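Local coordinates for protein telomerase reverse transcriptase (Candida tropicalis MYA-3404, PDB 6ZD1) that probably extends telomeres as the catalytic reverse transcriptase of telomerase, adding DNA repeats copied from a template within its RNA subunit, at residues I164-F168 / I169-K173; I475-S478 / T479-S482; A632-S635 / K636-F640. All blocks are in the same frame, centred on the assembly; numbering follows the deposited sequence.

Contact 1 of 3, residues I164-F168 / I169-K173; sequences INWVF and ISLVK
I169 N donates to N165 O at 2.8 Å, four residues back, whereas V172 N reaches V167 O and K173 N reaches F168 O, each five back, so the backbone changes its bonding step within this turn. The switch is made at W166 O, which accepts two amides, S170 N from above the carbonyl plane and L171 N, at 3.3 Å, within it. Such a forked acceptor introduces the wider pi-type turn at 169-172, and the axes of 164-168 and 169-173 diverge by 30°.

Around this bulging turn the side chains pair at two different spacings. At four residues, N165 and I169 cross at a slant, with N165 OD1 3.2 Å from I169 CD1. The first torsion of I169 (chi1 79°) sets CG1 between its own backbone N and carbonyl carbon, so that CG1 and CG2 both lie close to N165 O, CG1 at 3.2 Å. At five residues, matching the expanded backbone, L171 comes over one face of the W166 indole. Its CD1 makes an off-centre CH-pi contact, 4.3 Å from the centroid of the six-membered ring and 29° off the normal; the closest ring carbons are CZ3 and CH2. S170 OG approaches the five-membered part of the indole obliquely, 3.3 Å from W166 CD1.

Helix 158-179, which carries the turn, belongs to the telomerase RNA-binding domain and is enclosed on several flanks. W166 touches V11 and E14 of helix 8-14, V167 and V172 meet M90 of helix 79-93, and K173 NZ bonds to A120 O, while F168 packs against helix 104-117, its ring edge-to-face with F115.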
loop_
_atom_site.group_PDB
_atom_site.type_symbol
_atom_site.label_atom_id
_atom_site.label_comp_id
_atom_site.label_asym_id
_atom_site.label_seq_id
_atom_site.Cartn_x
_atom_site.Cartn_y
_atom_site.Cartn_z
ATOM N N ILE A 164 2.848 -15.770 24.671
ATOM C CA ILE A 164 3.389 -15.820 23.317
ATOM C C ILE A 164 3.220 -14.475 22.631
ATOM O O ILE A 164 4.108 -14.017 21.899
ATOM C CB ILE A 164 2.726 -16.954 22.514
ATOM C CG1 ILE A 164 3.036 -18.307 23.156
ATOM C CG2 ILE A 164 3.198 -16.927 21.071
ATOM C CD1 ILE A 164 4.519 -18.577 23.325
ATOM N N ASN A 165 2.091 -13.806 22.875
ATOM C CA ASN A 165 1.889 -12.473 22.320
ATOM C C ASN A 165 2.979 -11.519 22.798
ATOM O O ASN A 165 3.579 -10.792 21.998
ATOM C CB ASN A 165 0.499 -11.956 22.696
ATOM C CG ASN A 165 0.109 -10.719 21.924
ATOM O OD1 ASN A 165 0.264 -9.597 22.406
ATOM N ND2 ASN A 165 -0.404 -10.913 20.715
ATOM N N TRP A 166 3.272 -11.536 24.101
ATOM C CA TRP A 166 4.344 -10.698 24.628
ATOM C C TRP A 166 5.703 -11.106 24.071
ATOM O O TRP A 166 6.578 -10.253 23.887
ATOM C CB TRP A 166 4.354 -10.754 26.157
ATOM C CG TRP A 166 5.555 -10.097 26.784
ATOM C CD1 TRP A 166 5.738 -8.761 27.006
ATOM C CD2 TRP A 166 6.733 -10.750 27.276
ATOM N NE1 TRP A 166 6.957 -8.544 27.604
ATOM C CE2 TRP A 166 7.588 -9.748 27.779
ATOM C CE3 TRP A 166 7.149 -12.084 27.337
ATOM C CZ2 TRP A 166 8.831 -10.038 28.339
ATOM C CZ3 TRP A 166 8.384 -12.369 27.893
ATOM C CH2 TRP A 166 9.210 -11.351 28.387
ATOM N N VAL A 167 5.911 -12.397 23.806
ATOM C CA VAL A 167 7.179 -12.823 23.216
ATOM C C VAL A 167 7.318 -12.292 21.793
ATOM O O VAL A 167 8.410 -11.892 21.369
ATOM C CB VAL A 167 7.310 -14.356 23.260
ATOM C CG1 VAL A 167 8.519 -14.799 22.454
ATOM C CG2 VAL A 167 7.427 -14.842 24.698
ATOM N N PHE A 168 6.219 -12.257 21.039
ATOM C CA PHE A 168 6.290 -11.855 19.639
ATOM C C PHE A 168 6.234 -10.339 19.460
ATOM O O PHE A 168 7.031 -9.780 18.701
ATOM C CB PHE A 168 5.162 -12.517 18.841
ATOM C CG PHE A 168 5.524 -13.865 18.274
ATOM C CD1 PHE A 168 5.715 -14.029 16.912
ATOM C CD2 PHE A 168 5.667 -14.965 19.101
ATOM C CE1 PHE A 168 6.044 -15.267 16.383
ATOM C CE2 PHE A 168 5.993 -16.208 18.578
ATOM C CZ PHE A 168 6.183 -16.358 17.215
ATOM N N ILE A 169 5.318 -9.659 20.153
ATOM C CA ILE A 169 5.143 -8.228 19.916
ATOM C C ILE A 169 6.112 -7.373 20.734
ATOM O O ILE A 169 6.454 -6.263 20.312
ATOM C CB ILE A 169 3.690 -7.793 20.183
ATOM C CG1 ILE A 169 3.438 -7.627 21.688
ATOM C CG2 ILE A 169 2.709 -8.775 19.547
ATOM C CD1 ILE A 169 2.116 -6.962 22.035
ATOM N N SER A 170 6.560 -7.854 21.894
ATOM C CA SER A 170 7.490 -7.093 22.720
ATOM C C SER A 170 8.936 -7.518 22.507
ATOM O O SER A 170 9.804 -6.668 22.302
ATOM C CB SER A 170 7.127 -7.216 24.207
ATOM O OG SER A 170 5.827 -6.712 24.466
ATOM N N LEU A 171 9.218 -8.820 22.554
ATOM C CA LEU A 171 10.596 -9.269 22.395
ATOM C C LEU A 171 11.033 -9.240 20.934
ATOM O O LEU A 171 11.971 -8.521 20.573
ATOM C CB LEU A 171 10.763 -10.672 22.980
ATOM C CG LEU A 171 10.752 -10.736 24.504
ATOM C CD1 LEU A 171 10.997 -12.152 24.980
ATOM C CD2 LEU A 171 11.812 -9.807 25.037
ATOM N N VAL A 172 10.346 -10.000 20.075
ATOM C CA VAL A 172 10.800 -10.143 18.693
ATOM C C VAL A 172 10.769 -8.800 17.976
ATOM O O VAL A 172 11.736 -8.417 17.307
ATOM C CB VAL A 172 9.954 -11.198 17.957
ATOM C CG1 VAL A 172 10.351 -11.269 16.484
ATOM C CG2 VAL A 172 10.116 -12.561 18.617
ATOM N N LYS A 173 9.689 -8.038 18.151
ATOM C CA LYS A 173 9.546 -6.790 17.410
ATOM C C LYS A 173 10.577 -5.758 17.853
ATOM O O LYS A 173 11.175 -5.072 17.016
ATOM C CB LYS A 173 8.127 -6.244 17.569
ATOM C CG LYS A 173 7.891 -4.908 16.884
ATOM C CD LYS A 173 6.524 -4.351 17.229
ATOM C CE LYS A 173 5.441 -4.977 16.378
ATOM N NZ LYS A 173 5.552 -4.510 14.971
#

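Contact 2 of 3, residues I475-S478 / T479-S482; sequences ILYS and TMVS
T479 gives two hydrogen bonds to I475 O on helix 469-484 of the reverse transcriptase domain; on the same helix, three residues apart, Y477 and the selenomethionine M480 make a Met-aromatic contact. The two donors to I475 O are T479 N at 3.0 Å and T479 OG1 at 2.8 Å. They arrive from opposite faces of the carbonyl plane, each tilted out of it, so neither blocks the other. A first torsion of -59° sets OG1 beside its own backbone N, with CG2 on the carbonyl side, and the bond to I475 O then holds the hydroxyl there.

The other acceptors follow the regular four-residue step of an alpha-helix: L476 O receives M480 N, Y477 O receives V481 N and S478 O receives S482 N. The bond from V481 N, 2.8 Å from Y477 O, is nearly straight, with 165° at the hydrogen. S478 OG likewise bonds back four residues, to D474 O, and weak bonds link it also to R296, S305 and R499. The four carbonyls of 475-478 and the hydroxyls of T479 and S478 thus all find partners within the helix. I475 meets L288 and L292 of helix 263-298, L476 and T479 touch S355, and V481 rests on L497 of strand 495-500, part of the antiparallel sheet.

Y477 and M480 run side by side. A bend at the last torsion of M480 turns its methyl over the tyrosine face while SE stays oblique to the ring; CE is 4.0 Å from the Y477 centroid, 24° off the normal, and only 3.6 Å from CD1 of Y477.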
loop_
_atom_site.group_PDB
_atom_site.type_symbol
_atom_site.label_atom_id
_atom_site.label_comp_id
_atom_site.label_asym_id
_atom_site.label_seq_id
_atom_site.Cartn_x
_atom_site.Cartn_y
_atom_site.Cartn_z
ATOM N N ILE A 475 -5.824 14.877 -12.430
ATOM C CA ILE A 475 -6.505 16.031 -13.014
ATOM C C ILE A 475 -5.662 16.637 -14.130
ATOM O O ILE A 475 -6.160 16.922 -15.226
ATOM C CB ILE A 475 -6.827 17.074 -11.929
ATOM C CG1 ILE A 475 -7.918 16.566 -10.988
ATOM C CG2 ILE A 475 -7.246 18.395 -12.557
ATOM C CD1 ILE A 475 -8.196 17.515 -9.840
ATOM N N LEU A 476 -4.371 16.852 -13.863
ATOM C CA LEU A 476 -3.521 17.539 -14.831
ATOM C C LEU A 476 -3.327 16.704 -16.093
ATOM O O LEU A 476 -3.476 17.209 -17.212
ATOM C CB LEU A 476 -2.171 17.884 -14.194
ATOM C CG LEU A 476 -1.171 18.624 -15.090
ATOM C CD1 LEU A 476 -1.806 19.854 -15.716
ATOM C CD2 LEU A 476 0.082 19.017 -14.329
ATOM N N TYR A 477 -3.003 15.416 -15.936
ATOM C CA TYR A 477 -2.748 14.585 -17.110
ATOM C C TYR A 477 -4.028 14.286 -17.886
ATOM O O TYR A 477 -3.984 14.147 -19.114
ATOM C CB TYR A 477 -2.041 13.288 -16.707
ATOM C CG TYR A 477 -0.537 13.421 -16.522
ATOM C CD1 TYR A 477 0.085 14.666 -16.525
ATOM C CD2 TYR A 477 0.262 12.296 -16.361
ATOM C CE1 TYR A 477 1.461 14.782 -16.360
ATOM C CE2 TYR A 477 1.634 12.403 -16.196
ATOM C CZ TYR A 477 2.228 13.645 -16.196
ATOM O OH TYR A 477 3.591 13.748 -16.033
ATOM N N SER A 478 -5.175 14.191 -17.207
ATOM C CA SER A 478 -6.435 14.077 -17.938
ATOM C C SER A 478 -6.701 15.334 -18.752
ATOM O O SER A 478 -7.101 15.255 -19.920
ATOM C CB SER A 478 -7.594 13.814 -16.975
ATOM O OG SER A 478 -7.424 12.586 -16.286
ATOM N N THR A 479 -6.487 16.504 -18.144
ATOM C CA THR A 479 -6.610 17.765 -18.865
ATOM C C THR A 479 -5.608 17.847 -20.008
ATOM O O THR A 479 -5.941 18.305 -21.107
ATOM C CB THR A 479 -6.412 18.931 -17.898
ATOM O OG1 THR A 479 -7.392 18.860 -16.855
ATOM C CG2 THR A 479 -6.546 20.262 -18.622
HETATM N N MSE A 480 -4.373 17.424 -19.761
HETATM C CA MSE A 480 -3.326 17.456 -20.771
HETATM C C MSE A 480 -3.667 16.565 -21.959
HETATM O O MSE A 480 -3.580 16.996 -23.108
HETATM C CB MSE A 480 -1.994 17.021 -20.164
HETATM C CG MSE A 480 -0.841 17.012 -21.151
HETATM SE SE MSE A 480 0.774 16.197 -20.424
HETATM C CE MSE A 480 0.103 14.385 -20.141
ATOM N N VAL A 481 -4.068 15.323 -21.673
ATOM C CA VAL A 481 -4.404 14.386 -22.742
ATOM C C VAL A 481 -5.568 14.917 -23.570
ATOM O O VAL A 481 -5.579 14.798 -24.802
ATOM C CB VAL A 481 -4.708 12.993 -22.157
ATOM C CG1 VAL A 481 -5.403 12.118 -23.186
ATOM C CG2 VAL A 481 -3.426 12.328 -21.677
ATOM N N SER A 482 -6.537 15.558 -22.912
ATOM C CA SER A 482 -7.755 15.976 -23.598
ATOM C C SER A 482 -7.517 17.176 -24.506
ATOM O O SER A 482 -8.148 17.282 -25.563
ATOM C CB SER A 482 -8.842 16.297 -22.572
ATOM O OG SER A 482 -10.008 16.809 -23.195
#

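Contact 3 of 3, residues A632-S635 / K636-F640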
loop_
_atom_site.group_PDB
_atom_site.type_symbol
_atom_site.label_atom_id
_atom_site.label_comp_id
_atom_site.label_asym_id
_atom_site.label_seq_id
_atom_site.Cartn_x
_atom_site.Cartn_y
_atom_site.Cartn_z
ATOM N N ALA A 632 -9.541 -30.993 -4.111
ATOM C CA ALA A 632 -9.854 -32.413 -4.245
ATOM C C ALA A 632 -8.806 -33.282 -3.562
ATOM O O ALA A 632 -9.144 -34.279 -2.909
ATOM C CB ALA A 632 -9.981 -32.788 -5.720
ATOM N N THR A 633 -7.529 -32.908 -3.678
ATOM C CA THR A 633 -6.474 -33.700 -3.054
ATOM C C THR A 633 -6.611 -33.688 -1.539
ATOM O O THR A 633 -6.580 -34.739 -0.889
ATOM C CB THR A 633 -5.100 -33.169 -3.456
ATOM O OG1 THR A 633 -4.950 -33.243 -4.879
ATOM C CG2 THR A 633 -4.007 -33.994 -2.783
ATOM N N ILE A 634 -6.778 -32.497 -0.961
ATOM C CA ILE A 634 -6.861 -32.379 0.488
ATOM C C ILE A 634 -8.167 -32.976 0.995
ATOM O O ILE A 634 -8.191 -33.666 2.021
ATOM C CB ILE A 634 -6.708 -30.904 0.903
ATOM C CG1 ILE A 634 -5.346 -30.363 0.459
ATOM C CG2 ILE A 634 -6.892 -30.739 2.409
ATOM C CD1 ILE A 634 -5.150 -28.892 0.741
ATOM N N SER A 635 -9.268 -32.751 0.274
ATOM C CA SER A 635 -10.550 -33.289 0.714
ATOM C C SER A 635 -10.558 -34.811 0.736
ATOM O O SER A 635 -11.375 -35.404 1.448
ATOM C CB SER A 635 -11.679 -32.778 -0.178
ATOM O OG SER A 635 -12.935 -33.206 0.316
ATOM N N LYS A 636 -9.658 -35.454 -0.013
ATOM C CA LYS A 636 -9.563 -36.909 0.032
ATOM C C LYS A 636 -9.118 -37.393 1.409
ATOM O O LYS A 636 -9.588 -38.431 1.892
ATOM C CB LYS A 636 -8.598 -37.397 -1.056
ATOM C CG LYS A 636 -7.965 -38.756 -0.784
ATOM C CD LYS A 636 -6.990 -39.168 -1.883
ATOM C CE LYS A 636 -6.426 -40.560 -1.617
ATOM N NZ LYS A 636 -5.624 -41.097 -2.756
ATOM N N GLN A 637 -8.236 -36.638 2.068
ATOM C CA GLN A 637 -7.641 -37.042 3.335
ATOM C C GLN A 637 -8.031 -36.146 4.505
ATOM O O GLN A 637 -7.551 -36.368 5.621
ATOM C CB GLN A 637 -6.112 -37.076 3.205
ATOM C CG GLN A 637 -5.530 -35.800 2.601
ATOM C CD GLN A 637 -4.015 -35.822 2.492
ATOM O OE1 GLN A 637 -3.319 -36.263 3.408
ATOM N NE2 GLN A 637 -3.495 -35.338 1.368
ATOM N N ASP A 638 -8.894 -35.154 4.293
ATOM C CA ASP A 638 -9.285 -34.240 5.360
ATOM C C ASP A 638 -10.595 -33.572 4.974
ATOM O O ASP A 638 -10.693 -32.975 3.899
ATOM C CB ASP A 638 -8.201 -33.179 5.608
ATOM C CG ASP A 638 -8.623 -32.136 6.629
ATOM O OD1 ASP A 638 -9.123 -32.522 7.704
ATOM O OD2 ASP A 638 -8.446 -30.927 6.370
ATOM N N SER A 639 -11.580 -33.638 5.865
ATOM C CA SER A 639 -12.913 -33.150 5.544
ATOM C C SER A 639 -12.967 -31.632 5.641
ATOM O O SER A 639 -12.543 -31.044 6.642
ATOM C CB SER A 639 -13.958 -33.766 6.470
ATOM O OG SER A 639 -15.241 -33.242 6.172
ATOM N N PHE A 640 -13.491 -31.005 4.592
ATOM C CA PHE A 640 -13.616 -29.556 4.543
ATOM C C PHE A 640 -14.690 -29.093 5.525
ATOM O O PHE A 640 -15.853 -29.498 5.424
ATOM C CB PHE A 640 -13.959 -29.118 3.121
ATOM C CG PHE A 640 -14.304 -27.664 2.999
ATOM C CD1 PHE A 640 -13.304 -26.711 2.893
ATOM C CD2 PHE A 640 -15.628 -27.249 2.982
ATOM C CE1 PHE A 640 -13.614 -25.369 2.776
ATOM C CE2 PHE A 640 -15.946 -25.907 2.868
ATOM C CZ PHE A 640 -14.935 -24.965 2.764
#
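I634 O receives Q637 N, three residues on, at 3.0 Å, and a weak hydrogen bond from D638 N at 2.8 Å, where the angle at the hydrogen is only 116°. One residue earlier K636 N is divided between A632 O, a weak bond of 3.2 Å, and T633 O at 3.3 Å, the latter reached from well above the carbonyl plane. A CA-H...O contact follows, S635 CA to D638 O at 3.2 Å, with 158° at the hydrogen.

Side chains add little but follow the same turn. The first torsion of Q637 (chi1 50°) leaves CG between the backbone N and carbonyl carbon, and this brings it to 3.5 Å from I634 O. I634 CG2 lies 4.2 Å from D638 CB, and K636 CB sits near T633 O at 3.3 Å before its extended chain leads away.

This is a weakly bonded last turn of helix 609-637, tightened toward 3-10 spacing: three-residue bonds from K636 N and Q637 N take over, with only weak four-residue bonds beside them. The chain then passes into the extended backbone of D638 to F640 before helix 642-664. Farther out, D638 OD2 accepts from F582 N, at the start of the neighbouring helix 582-596, where the helix end would probably favour the negative charge. I634 rests on F582 and L585 of that helix, and beyond the turn the F640 ring is edge-to-face with both F582 and F631.

How the contacts relate
The three contacts come in series along the chain: contacts 1 and 2 each lie within one helix, 158-179 and 469-484, and contact 3 where 609-637 passes into loop. None touches another. Contact 1 and contact 2 have centres 49 Å apart, on opposite sides of the chain's centre; the first belongs to the RNA-binding domain and the second to the reverse transcriptase domain. Contact 3 is 35 Å from contact 1 and 54 Å from contact 2, centre to centre, near the tip of the C-terminal helices. The set therefore samples separate parts of the polymerase, from a partly buried pi-type turn through a buried regular helix to a surface helix end, with no direct contact between them.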